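Local coordinates for protein putative HTH-type transcriptional regulator PH0061 (PDB 2DBB) that probably binds specific DNA sequences as an AsnC-type transcriptional regulator, and forms a two-subunit assembly in the crystal, at residues R9-L14 against D45-L50; P60-D63 against M68-I71; I74-K77 against D81-K84; I86-D91 against R130-E135; V109-P114 against S125-R130. All blocks are in the same frame, centred on the assembly; numbering follows the deposited sequence.

Contact 1: R9-L14 against D45-L50; sequences RVDMQL and DKLKKL
D11 of helix 9-18 and L47 of helix 37-49 mark the closest approach of the two backbones here, with their CA atoms 7.8 Å apart, so only side chains bridge the gap. Both residues point at the opposing helix. L47 carries most of the contact. Its CG lies anti to its own carbonyl carbon (chi1 -65°), and the branch beyond pushes CD2 against the flank of the aspartate: L47 CD2 lies 4.0 Å from D11 CB and 3.8 Å from D11 OD1. The second methyl, L47 CD1, faces down the first helix and comes within 4.4 Å of L14 CD2, a looser apolar touch one turn further on. A carboxylate oxygen against a methyl gains little by itself, but D11 OD1 is taken up elsewhere: it makes a salt bridge with R43, which sits one turn before L47 on the same helix. The aspartate is therefore buried but paired with R43, and leucine hydrocarbon packs beside it. L14 continues the apolar side onto I40 and I44, while L47 also rests on I52 and I53, where the chain enters the first strand. Helices 9-18, 26-32 and 37-49 make up the winged helix-turn-helix domain of AsnC-type regulators; here the first backs onto the last, most of which falls in the predicted DNA-binding motif.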
# COMPACT_ATOMS: atom_id res chain seq x y z
N ARG B 9 3.19 14.60 19.54
CA ARG B 9 4.42 13.83 19.36
C ARG B 9 4.30 12.35 19.72
O ARG B 9 4.88 11.50 19.04
CB ARG B 9 5.56 14.46 20.17
CG ARG B 9 6.93 13.86 19.85
CD ARG B 9 8.05 14.54 20.62
NE ARG B 9 9.38 14.09 20.19
CZ ARG B 9 9.87 14.28 18.97
NH1 ARG B 9 9.15 14.91 18.05
NH2 ARG B 9 11.08 13.83 18.66
N VAL B 10 3.57 12.05 20.78
CA VAL B 10 3.39 10.67 21.21
C VAL B 10 2.46 9.93 20.24
O VAL B 10 2.64 8.74 20.00
CB VAL B 10 2.81 10.59 22.63
CG1 VAL B 10 2.48 9.15 22.98
CG2 VAL B 10 3.82 11.17 23.62
N ASP B 11 1.47 10.63 19.70
CA ASP B 11 0.56 10.00 18.76
C ASP B 11 1.32 9.56 17.51
O ASP B 11 1.07 8.48 16.98
CB ASP B 11 -0.57 10.96 18.35
CG ASP B 11 -1.55 11.24 19.48
OD1 ASP B 11 -2.06 10.27 20.08
OD2 ASP B 11 -1.81 12.42 19.76
N MET B 12 2.26 10.38 17.06
CA MET B 12 3.03 10.03 15.87
C MET B 12 3.91 8.81 16.13
O MET B 12 4.02 7.93 15.28
CB MET B 12 3.89 11.22 15.42
CG MET B 12 4.54 11.04 14.04
SD MET B 12 3.38 10.89 12.63
CE MET B 12 3.51 9.16 12.27
N GLN B 13 4.53 8.75 17.30
CA GLN B 13 5.39 7.61 17.64
C GLN B 13 4.54 6.34 17.62
O GLN B 13 4.94 5.31 17.08
CB GLN B 13 6.00 7.79 19.02
CG GLN B 13 6.82 9.07 19.16
CD GLN B 13 7.33 9.29 20.58
OE1 GLN B 13 6.62 9.04 21.55
NE2 GLN B 13 8.56 9.77 20.70
N LEU B 14 3.36 6.45 18.21
CA LEU B 14 2.40 5.36 18.29
C LEU B 14 2.05 4.87 16.88
O LEU B 14 1.97 3.68 16.62
CB LEU B 14 1.17 5.88 19.03
CG LEU B 14 0.24 4.95 19.81
CD1 LEU B 14 1.03 3.90 20.59
CD2 LEU B 14 -0.58 5.80 20.76
N ASP B 45 -7.64 5.10 20.81
CA ASP B 45 -9.07 5.27 20.59
C ASP B 45 -9.36 6.59 19.88
O ASP B 45 -10.18 6.65 18.97
CB ASP B 45 -9.82 5.21 21.91
CG ASP B 45 -11.19 4.60 21.76
OD1 ASP B 45 -12.17 5.35 21.62
OD2 ASP B 45 -11.26 3.35 21.76
N LYS B 46 -8.66 7.65 20.29
CA LYS B 46 -8.86 8.95 19.67
C LYS B 46 -8.37 8.91 18.23
O LYS B 46 -9.01 9.44 17.33
CB LYS B 46 -8.09 10.02 20.45
CG LYS B 46 -8.46 11.45 20.07
CD LYS B 46 -9.95 11.71 20.29
CE LYS B 46 -10.31 13.16 20.02
NZ LYS B 46 -11.76 13.43 20.22
N LEU B 47 -7.22 8.27 18.01
CA LEU B 47 -6.67 8.16 16.66
C LEU B 47 -7.65 7.48 15.73
O LEU B 47 -7.81 7.88 14.58
CB LEU B 47 -5.34 7.40 16.69
CG LEU B 47 -4.20 8.07 17.46
CD1 LEU B 47 -2.95 7.21 17.39
CD2 LEU B 47 -3.92 9.45 16.88
N LYS B 48 -8.32 6.44 16.22
CA LYS B 48 -9.29 5.72 15.40
C LYS B 48 -10.53 6.56 15.17
O LYS B 48 -11.08 6.59 14.07
CB LYS B 48 -9.68 4.39 16.07
CG LYS B 48 -8.52 3.42 16.25
CD LYS B 48 -9.01 2.01 16.57
CE LYS B 48 -9.90 1.97 17.80
NZ LYS B 48 -10.43 0.59 18.08
N LYS B 49 -10.97 7.26 16.21
CA LYS B 49 -12.16 8.10 16.11
C LYS B 49 -11.94 9.22 15.08
O LYS B 49 -12.85 9.55 14.31
CB LYS B 49 -12.49 8.73 17.47
CG LYS B 49 -13.83 9.44 17.50
CD LYS B 49 -14.03 10.23 18.80
CE LYS B 49 -15.45 10.80 18.89
NZ LYS B 49 -15.82 11.64 17.71
N LEU B 50 -10.74 9.78 15.08
CA LEU B 50 -10.39 10.86 14.16
C LEU B 50 -10.02 10.39 12.76
O LEU B 50 -9.67 11.19 11.90
CB LEU B 50 -9.22 11.66 14.74
CG LEU B 50 -9.51 12.43 16.03
CD1 LEU B 50 -8.22 13.05 16.57
CD2 LEU B 50 -10.54 13.50 15.76

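Contact 2: P60-D63 against M68-I71; sequences PDID and MYAI
I62 meets Y69 through a folded first torsion and a straight second one: chi1 of 71° sets CG1 between the backbone N and the carbonyl carbon, and chi2 of 167° then carries CD1 straight out over the tyrosine ring. That methyl sits 3.5 Å from the ring centroid, 20° off the normal, a CH-pi contact displaced from the centre toward the rim. Its nearest ring atom is Y69 CD2, 3.3 Å from I62 CD1, so the fit is tight. The other branch follows the ring outward, with I62 CG2 3.7 Å from Y69 OH. At the root of the strand, I62 CD1 also touches the backbone, 3.7 Å from M68 C. R110, on the adjacent strand 107-114, lays its guanidinium against the opposite face of the ring in a cation-pi contact. I62 comes from the loop that follows strand 53-60, whose P60 pairs with a strand of the second subunit, and I62 itself packs on I151 of that subunit. The phenol is thus held between hydrocarbon and cation: dispersion on one face and probably an electrostatic attraction of the arginine to the pi cloud on the other, with no hydrogen bond or salt bridge between P60-D63 and M68-I71.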
# COMPACT_ATOMS: atom_id res chain seq x y z
N PRO B 60 1.20 -8.81 3.04
CA PRO B 60 1.54 -10.18 2.69
C PRO B 60 2.48 -10.21 1.50
O PRO B 60 2.75 -9.18 0.89
CB PRO B 60 0.20 -10.77 2.32
CG PRO B 60 -0.38 -9.63 1.52
CD PRO B 60 -0.05 -8.40 2.36
N ASP B 61 2.99 -11.40 1.19
CA ASP B 61 3.84 -11.58 0.03
C ASP B 61 2.80 -12.08 -0.97
O ASP B 61 2.44 -13.26 -0.94
CB ASP B 61 4.90 -12.65 0.29
CG ASP B 61 5.87 -12.78 -0.87
OD1 ASP B 61 5.41 -12.93 -2.02
OD2 ASP B 61 7.10 -12.72 -0.63
N ILE B 62 2.29 -11.19 -1.81
CA ILE B 62 1.24 -11.57 -2.76
C ILE B 62 1.63 -12.68 -3.74
O ILE B 62 0.77 -13.43 -4.21
CB ILE B 62 0.72 -10.35 -3.56
CG1 ILE B 62 1.78 -9.88 -4.55
CG2 ILE B 62 0.36 -9.22 -2.61
CD1 ILE B 62 1.25 -8.90 -5.58
N ASP B 63 2.92 -12.78 -4.06
CA ASP B 63 3.37 -13.81 -4.98
C ASP B 63 3.11 -15.17 -4.34
O ASP B 63 2.58 -16.08 -4.98
CB ASP B 63 4.85 -13.66 -5.29
CG ASP B 63 5.31 -14.61 -6.39
OD1 ASP B 63 4.94 -14.39 -7.56
OD2 ASP B 63 6.03 -15.58 -6.08
N MET B 68 -0.62 -11.28 -8.29
CA MET B 68 0.34 -10.37 -8.90
C MET B 68 -0.34 -9.00 -8.94
O MET B 68 -1.57 -8.91 -9.02
CB MET B 68 0.71 -10.81 -10.32
CG MET B 68 -0.40 -10.65 -11.37
SD MET B 68 0.16 -10.95 -13.10
CE MET B 68 0.97 -9.45 -13.44
N TYR B 69 0.44 -7.94 -8.86
CA TYR B 69 -0.10 -6.59 -8.92
C TYR B 69 -0.07 -6.06 -10.34
O TYR B 69 0.71 -6.50 -11.18
CB TYR B 69 0.72 -5.61 -8.07
CG TYR B 69 0.45 -5.65 -6.58
CD1 TYR B 69 -0.85 -5.62 -6.09
CD2 TYR B 69 1.51 -5.65 -5.67
CE1 TYR B 69 -1.10 -5.59 -4.72
CE2 TYR B 69 1.27 -5.62 -4.30
CZ TYR B 69 -0.04 -5.58 -3.83
OH TYR B 69 -0.29 -5.53 -2.47
N ALA B 70 -0.94 -5.08 -10.59
CA ALA B 70 -1.00 -4.40 -11.86
C ALA B 70 -1.30 -2.96 -11.47
O ALA B 70 -2.09 -2.72 -10.55
CB ALA B 70 -2.13 -4.95 -12.73
N ILE B 71 -0.64 -2.02 -12.13
CA ILE B 71 -0.87 -0.62 -11.85
C ILE B 71 -1.51 -0.07 -13.11
O ILE B 71 -1.02 -0.31 -14.21
CB ILE B 71 0.45 0.15 -11.59
CG1 ILE B 71 1.15 -0.39 -10.34
CG2 ILE B 71 0.16 1.63 -11.44
CD1 ILE B 71 0.41 -0.13 -9.04

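Contact 3: I74-K77 against D81-K84; sequences IKSK and DADK
S76 sends its side chain from the end of strand 67-76 straight at the helix that follows, where A82 receives it. The two backbones are close, with S76 CA 5.9 Å from A82 CA. At the first step out, S76 CB lies 4.2 Å from A82 CB, methylene against methyl. The next atom comes closer: chi1 of -63° turns OG anti to the carbonyl carbon, and S76 OG then lies 3.7 Å from both A82 CB and A82 CA. These are van der Waals touches, and the hydroxyl finds its hydrogen bond outside the two segments. Strand 67-76 and helix 79-89 open the beta-alpha-beta-beta-alpha-beta fold of the C-terminal domain, ferredoxin-like in its strand order, and this tight connection begins a beta-alpha-beta crossover that returns to the parallel strand 95-102 across strand 107-114. A small serine and a smaller alanine suit so close an approach of helix to strand end. Beneath them lies I107 of strand 107-114, touched by both side chains, and the backbone N of S76 is bonded to OD1 of N106. At the exposed side K77 contributes the base of its side chain: K77 CB is 4.2 Å from D81 OD2. The lysine chain then runs away from the helix toward E135, with which its NZ forms a long, weak ion pair, while D81 packs on N133.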
# COMPACT_ATOMS: atom_id res chain seq x y z
N ILE B 74 -4.20 6.26 -15.53
CA ILE B 74 -5.27 6.83 -16.34
C ILE B 74 -5.17 8.33 -16.54
O ILE B 74 -4.91 9.08 -15.60
CB ILE B 74 -6.65 6.54 -15.71
CG1 ILE B 74 -6.84 5.03 -15.52
CG2 ILE B 74 -7.75 7.12 -16.58
CD1 ILE B 74 -7.99 4.66 -14.56
N LYS B 75 -5.39 8.76 -17.78
CA LYS B 75 -5.41 10.18 -18.10
C LYS B 75 -6.84 10.47 -18.58
O LYS B 75 -7.27 9.94 -19.60
CB LYS B 75 -4.42 10.52 -19.22
CG LYS B 75 -4.30 12.02 -19.46
CD LYS B 75 -3.88 12.73 -18.18
CE LYS B 75 -3.84 14.24 -18.32
NZ LYS B 75 -3.44 14.89 -17.02
N SER B 76 -7.56 11.30 -17.84
CA SER B 76 -8.94 11.65 -18.17
C SER B 76 -9.08 12.81 -19.16
O SER B 76 -8.19 13.65 -19.31
CB SER B 76 -9.72 12.00 -16.90
OG SER B 76 -9.80 10.89 -16.03
N LYS B 77 -10.23 12.86 -19.83
CA LYS B 77 -10.52 13.91 -20.78
C LYS B 77 -11.10 15.11 -20.03
O LYS B 77 -10.89 16.26 -20.44
CB LYS B 77 -11.52 13.43 -21.83
CG LYS B 77 -11.06 12.22 -22.63
CD LYS B 77 -12.16 11.77 -23.59
CE LYS B 77 -11.78 10.50 -24.33
NZ LYS B 77 -10.54 10.67 -25.14
N ASP B 81 -15.45 13.21 -15.61
CA ASP B 81 -15.22 11.82 -16.00
C ASP B 81 -14.34 11.13 -14.98
O ASP B 81 -14.55 9.97 -14.65
CB ASP B 81 -14.56 11.74 -17.38
CG ASP B 81 -15.50 12.14 -18.51
OD1 ASP B 81 -16.73 12.11 -18.30
OD2 ASP B 81 -15.00 12.47 -19.60
N ALA B 82 -13.35 11.87 -14.47
CA ALA B 82 -12.44 11.32 -13.47
C ALA B 82 -13.21 10.85 -12.24
O ALA B 82 -13.11 9.69 -11.84
CB ALA B 82 -11.41 12.37 -13.08
N ASP B 83 -13.99 11.75 -11.65
CA ASP B 83 -14.76 11.43 -10.46
C ASP B 83 -15.71 10.27 -10.67
O ASP B 83 -15.89 9.44 -9.78
CB ASP B 83 -15.54 12.65 -9.98
CG ASP B 83 -14.63 13.72 -9.40
OD1 ASP B 83 -13.83 13.40 -8.49
OD2 ASP B 83 -14.72 14.89 -9.84
N LYS B 84 -16.31 10.20 -11.86
CA LYS B 84 -17.24 9.12 -12.17
C LYS B 84 -16.48 7.81 -12.28
O LYS B 84 -16.95 6.78 -11.79
CB LYS B 84 -17.98 9.40 -13.48
CG LYS B 84 -19.14 8.43 -13.73
CD LYS B 84 -19.91 8.81 -14.98
CE LYS B 84 -21.20 8.00 -15.12
NZ LYS B 84 -20.98 6.53 -15.26

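Contact 4: I86-D91 against R130-E135; sequences ISEISD and RIKNAE
E88 offers one carboxylate oxygen, OE1, to two cations of the loop after helix 117-129. Both salt bridges are long: E88 OE1 lies 3.5 Å from R130 NH1 and 3.6 Å from K132 NZ. OE1 comes in at the edge of the guanidinium, near its plane, and the carboxylate and guanidinium planes are only 9° apart, although the two side chains cross at about a right angle. The first carbons of the arginine lie near the same oxygen, R130 CG being 3.9 Å from E88 OE1. To reach between its partners the glutamate departs from a staggered first torsion (chi1 -114°) and bends again at chi2. K132 bends at chi2 as well, so that its NZ doubles back to the loop, where a weak hydrogen bond links K132 NZ to R130 O, 3.5 Å apart. Behind this shell, helix 79-89 is seated on the sheet by I86 and I89, both packed on V98, and S90 O receives K147 NZ of the second subunit. Spread over long distances at a surface position, the network is probably a modest electrostatic tie between helix and loop: one negative charge shared by two positive ones, with no hydrogen bond from either basic group to the glutamate to fix its rotation.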
# COMPACT_ATOMS: atom_id res chain seq x y z
N ILE B 86 -13.73 7.07 -10.81
CA ILE B 86 -13.33 6.75 -9.45
C ILE B 86 -14.45 6.13 -8.62
O ILE B 86 -14.21 5.18 -7.87
CB ILE B 86 -12.78 8.00 -8.75
CG1 ILE B 86 -11.48 8.43 -9.43
CG2 ILE B 86 -12.57 7.72 -7.27
CD1 ILE B 86 -10.97 9.79 -9.02
N SER B 87 -15.66 6.66 -8.75
CA SER B 87 -16.78 6.11 -7.99
C SER B 87 -17.17 4.77 -8.60
O SER B 87 -17.68 3.89 -7.91
CB SER B 87 -17.98 7.07 -8.02
OG SER B 87 -18.52 7.19 -9.33
N GLU B 88 -16.92 4.62 -9.89
CA GLU B 88 -17.23 3.40 -10.62
C GLU B 88 -16.33 2.23 -10.21
O GLU B 88 -16.80 1.09 -10.10
CB GLU B 88 -17.08 3.63 -12.13
CG GLU B 88 -18.37 3.55 -12.93
CD GLU B 88 -18.95 2.14 -12.99
OE1 GLU B 88 -18.28 1.23 -13.53
OE2 GLU B 88 -20.08 1.94 -12.50
N ILE B 89 -15.05 2.50 -9.98
CA ILE B 89 -14.12 1.44 -9.62
C ILE B 89 -13.78 1.28 -8.14
O ILE B 89 -13.28 0.23 -7.72
CB ILE B 89 -12.78 1.61 -10.38
CG1 ILE B 89 -12.10 2.91 -9.94
CG2 ILE B 89 -13.04 1.61 -11.88
CD1 ILE B 89 -10.74 3.13 -10.55
N SER B 90 -14.04 2.31 -7.33
CA SER B 90 -13.71 2.24 -5.91
C SER B 90 -14.38 1.11 -5.14
O SER B 90 -13.88 0.70 -4.09
CB SER B 90 -14.02 3.58 -5.24
OG SER B 90 -13.11 4.57 -5.68
N ASP B 91 -15.50 0.61 -5.64
CA ASP B 91 -16.20 -0.47 -4.95
C ASP B 91 -15.78 -1.86 -5.42
O ASP B 91 -16.17 -2.85 -4.82
CB ASP B 91 -17.72 -0.34 -5.13
CG ASP B 91 -18.25 0.95 -4.55
OD1 ASP B 91 -17.69 1.43 -3.54
OD2 ASP B 91 -19.24 1.48 -5.10
N ARG B 130 -14.84 -0.91 -17.58
CA ARG B 130 -15.43 0.04 -16.65
C ARG B 130 -14.81 1.43 -16.76
O ARG B 130 -15.27 2.37 -16.12
CB ARG B 130 -15.27 -0.49 -15.22
CG ARG B 130 -16.13 -1.71 -14.95
CD ARG B 130 -15.60 -2.52 -13.79
NE ARG B 130 -16.54 -3.57 -13.39
CZ ARG B 130 -17.69 -3.33 -12.78
NH1 ARG B 130 -18.06 -2.09 -12.50
NH2 ARG B 130 -18.49 -4.35 -12.45
N ILE B 131 -13.77 1.55 -17.56
CA ILE B 131 -13.12 2.84 -17.74
C ILE B 131 -13.53 3.46 -19.07
O ILE B 131 -13.07 3.06 -20.13
CB ILE B 131 -11.58 2.71 -17.71
CG1 ILE B 131 -11.14 2.07 -16.39
CG2 ILE B 131 -10.94 4.09 -17.87
CD1 ILE B 131 -9.66 1.83 -16.31
N LYS B 132 -14.42 4.45 -19.00
CA LYS B 132 -14.88 5.11 -20.21
C LYS B 132 -14.41 6.56 -20.22
O LYS B 132 -14.12 7.13 -19.17
CB LYS B 132 -16.41 5.09 -20.30
CG LYS B 132 -17.07 3.72 -20.13
CD LYS B 132 -17.40 3.44 -18.67
CE LYS B 132 -18.23 2.17 -18.53
NZ LYS B 132 -18.58 1.87 -17.10
N ASN B 133 -14.33 7.14 -21.41
CA ASN B 133 -13.95 8.54 -21.56
C ASN B 133 -12.52 8.86 -21.11
O ASN B 133 -12.27 9.92 -20.53
CB ASN B 133 -14.93 9.42 -20.78
CG ASN B 133 -16.38 9.11 -21.12
OD1 ASN B 133 -17.29 9.50 -20.38
ND2 ASN B 133 -16.61 8.42 -22.23
N ALA B 134 -11.59 7.95 -21.38
CA ALA B 134 -10.20 8.16 -21.01
C ALA B 134 -9.37 8.43 -22.26
O ALA B 134 -9.55 7.79 -23.28
CB ALA B 134 -9.65 6.94 -20.27
N GLU B 135 -8.47 9.41 -22.18
CA GLU B 135 -7.62 9.73 -23.31
C GLU B 135 -6.49 8.70 -23.38
O GLU B 135 -6.10 8.26 -24.46
CB GLU B 135 -7.03 11.14 -23.13
CG GLU B 135 -5.88 11.49 -24.08
CD GLU B 135 -6.30 11.61 -25.54
OE1 GLU B 135 -5.41 11.77 -26.41
OE2 GLU B 135 -7.52 11.56 -25.82

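Contact 5: V109-P114 against S125-R130; sequences VRLLLP and SEFLQR
F127 O accepts the backbone N of R130 at 2.9 Å, near the C-terminal part of helix 117-129, while the ring of the same residue faces the sheet and makes the contact with L111 and V109. With CG anti to the backbone N (chi1 174°), the phenylalanine reaches away from its helix into the apolar layer. L111 meets it with both methyls. CD2 sits squarely over one ring face, 3.9 Å from the F127 centroid and 8° off the normal, a well-centred CH-pi contact. L111 CD1 spreads toward the base of the ring, 4.0 Å from F127 CD2. V109, two residues earlier on the strand and on the same side of the sheet, comes at the far end of the ring obliquely, its CG1 4.1 Å from F127 CZ. Everything across the contact is hydrocarbon, and all three side chains are buried. R110, which alternates to the other side of the strand, makes a salt bridge with E99 of the second subunit. F127 also packs on V95 of strand 95-102 and on I92 and Y94 just before it, so that helix 117-129 lies across two neighbouring strands of the four-stranded antiparallel sheet.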
# COMPACT_ATOMS: atom_id res chain seq x y z
N VAL B 109 -4.36 3.59 -10.25
CA VAL B 109 -5.06 2.48 -9.64
C VAL B 109 -4.21 1.23 -9.47
O VAL B 109 -3.43 0.88 -10.35
CB VAL B 109 -6.28 2.08 -10.50
CG1 VAL B 109 -7.05 0.93 -9.83
CG2 VAL B 109 -7.18 3.28 -10.72
N ARG B 110 -4.35 0.56 -8.34
CA ARG B 110 -3.62 -0.67 -8.12
C ARG B 110 -4.65 -1.80 -8.08
O ARG B 110 -5.66 -1.69 -7.39
CB ARG B 110 -2.84 -0.66 -6.80
CG ARG B 110 -2.17 -2.01 -6.50
CD ARG B 110 -1.49 -2.04 -5.13
NE ARG B 110 -0.34 -1.14 -5.06
CZ ARG B 110 0.84 -1.38 -5.62
NH1 ARG B 110 1.04 -2.49 -6.32
NH2 ARG B 110 1.82 -0.49 -5.50
N LEU B 111 -4.37 -2.87 -8.82
CA LEU B 111 -5.23 -4.04 -8.88
C LEU B 111 -4.49 -5.27 -8.36
O LEU B 111 -3.28 -5.41 -8.57
CB LEU B 111 -5.63 -4.34 -10.32
CG LEU B 111 -6.22 -3.26 -11.22
CD1 LEU B 111 -6.43 -3.85 -12.62
CD2 LEU B 111 -7.54 -2.76 -10.64
N LEU B 112 -5.22 -6.14 -7.68
CA LEU B 112 -4.66 -7.40 -7.20
C LEU B 112 -5.26 -8.41 -8.18
O LEU B 112 -6.48 -8.56 -8.24
CB LEU B 112 -5.11 -7.74 -5.78
CG LEU B 112 -4.54 -9.06 -5.24
CD1 LEU B 112 -3.04 -8.92 -5.05
CD2 LEU B 112 -5.21 -9.43 -3.91
N LEU B 113 -4.41 -9.07 -8.96
CA LEU B 113 -4.87 -10.03 -9.96
C LEU B 113 -4.35 -11.43 -9.70
O LEU B 113 -3.40 -11.63 -8.94
CB LEU B 113 -4.41 -9.61 -11.36
CG LEU B 113 -4.65 -8.17 -11.80
CD1 LEU B 113 -3.86 -7.91 -13.08
CD2 LEU B 113 -6.13 -7.91 -12.01
N PRO B 114 -4.97 -12.44 -10.34
CA PRO B 114 -4.54 -13.83 -10.17
C PRO B 114 -3.20 -13.92 -10.88
O PRO B 114 -3.00 -13.28 -11.92
CB PRO B 114 -5.62 -14.62 -10.90
CG PRO B 114 -6.82 -13.73 -10.82
CD PRO B 114 -6.24 -12.38 -11.09
N SER B 125 -9.21 -6.99 -18.66
CA SER B 125 -10.16 -6.58 -19.70
C SER B 125 -11.48 -6.21 -19.06
O SER B 125 -12.10 -5.23 -19.45
CB SER B 125 -10.39 -7.72 -20.70
OG SER B 125 -9.18 -8.07 -21.34
N GLU B 126 -11.91 -6.99 -18.08
CA GLU B 126 -13.17 -6.68 -17.40
C GLU B 126 -13.07 -5.33 -16.72
O GLU B 126 -13.98 -4.51 -16.83
CB GLU B 126 -13.51 -7.74 -16.35
CG GLU B 126 -13.88 -9.09 -16.91
CD GLU B 126 -14.93 -9.78 -16.07
OE1 GLU B 126 -14.73 -9.88 -14.83
OE2 GLU B 126 -15.95 -10.22 -16.63
N PHE B 127 -11.97 -5.10 -16.02
CA PHE B 127 -11.77 -3.84 -15.32
C PHE B 127 -11.77 -2.67 -16.29
O PHE B 127 -12.43 -1.65 -16.05
CB PHE B 127 -10.46 -3.84 -14.54
CG PHE B 127 -10.14 -2.52 -13.92
CD1 PHE B 127 -10.85 -2.07 -12.81
CD2 PHE B 127 -9.18 -1.68 -14.48
CE1 PHE B 127 -10.61 -0.81 -12.27
CE2 PHE B 127 -8.94 -0.42 -13.95
CZ PHE B 127 -9.65 0.02 -12.85
N LEU B 128 -11.03 -2.80 -17.38
CA LEU B 128 -10.91 -1.73 -18.36
C LEU B 128 -12.25 -1.34 -19.00
O LEU B 128 -12.44 -0.18 -19.37
CB LEU B 128 -9.89 -2.12 -19.44
CG LEU B 128 -8.47 -2.30 -18.89
CD1 LEU B 128 -7.54 -2.81 -19.97
CD2 LEU B 128 -7.96 -0.98 -18.31
N GLN B 129 -13.17 -2.30 -19.13
CA GLN B 129 -14.47 -1.99 -19.71
C GLN B 129 -15.17 -0.93 -18.87
O GLN B 129 -15.97 -0.15 -19.38
CB GLN B 129 -15.35 -3.25 -19.79
CG GLN B 129 -14.86 -4.29 -20.78
CD GLN B 129 -15.80 -5.47 -20.92
OE1 GLN B 129 -16.04 -6.20 -19.96
NE2 GLN B 129 -16.33 -5.65 -22.12
N ARG B 130 -14.84 -0.91 -17.58
CA ARG B 130 -15.43 0.04 -16.65
C ARG B 130 -14.81 1.43 -16.76
O ARG B 130 -15.27 2.37 -16.12
CB ARG B 130 -15.27 -0.49 -15.22
CG ARG B 130 -16.13 -1.71 -14.95
CD ARG B 130 -15.60 -2.52 -13.79
NE ARG B 130 -16.54 -3.57 -13.39
CZ ARG B 130 -17.69 -3.33 -12.78
NH1 ARG B 130 -18.06 -2.09 -12.50
NH2 ARG B 130 -18.49 -4.35 -12.45

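Overall arrangement
Contact 1 stands apart in the helix-turn-helix domain, its centre 30 Å or more from those of the others, which belong to the C-terminal alpha/beta domain or the loop leading into it. Contacts 1, 2 and 5 are buried: the first lays a leucine beside a buried aspartate that pairs with an arginine, the other two put aliphatic methyls over aromatic rings. Contact 3 is partly buried and contact 4 lies at the surface, where ion pairs replace hydrocarbon. Contacts 2 and 5 meet on adjacent strands through backbone bonds between M68 and L113 and between A70 and L111. Contacts 3 and 4 share helix 79-89, whose I89 packs on F127 and V109 of contact 5.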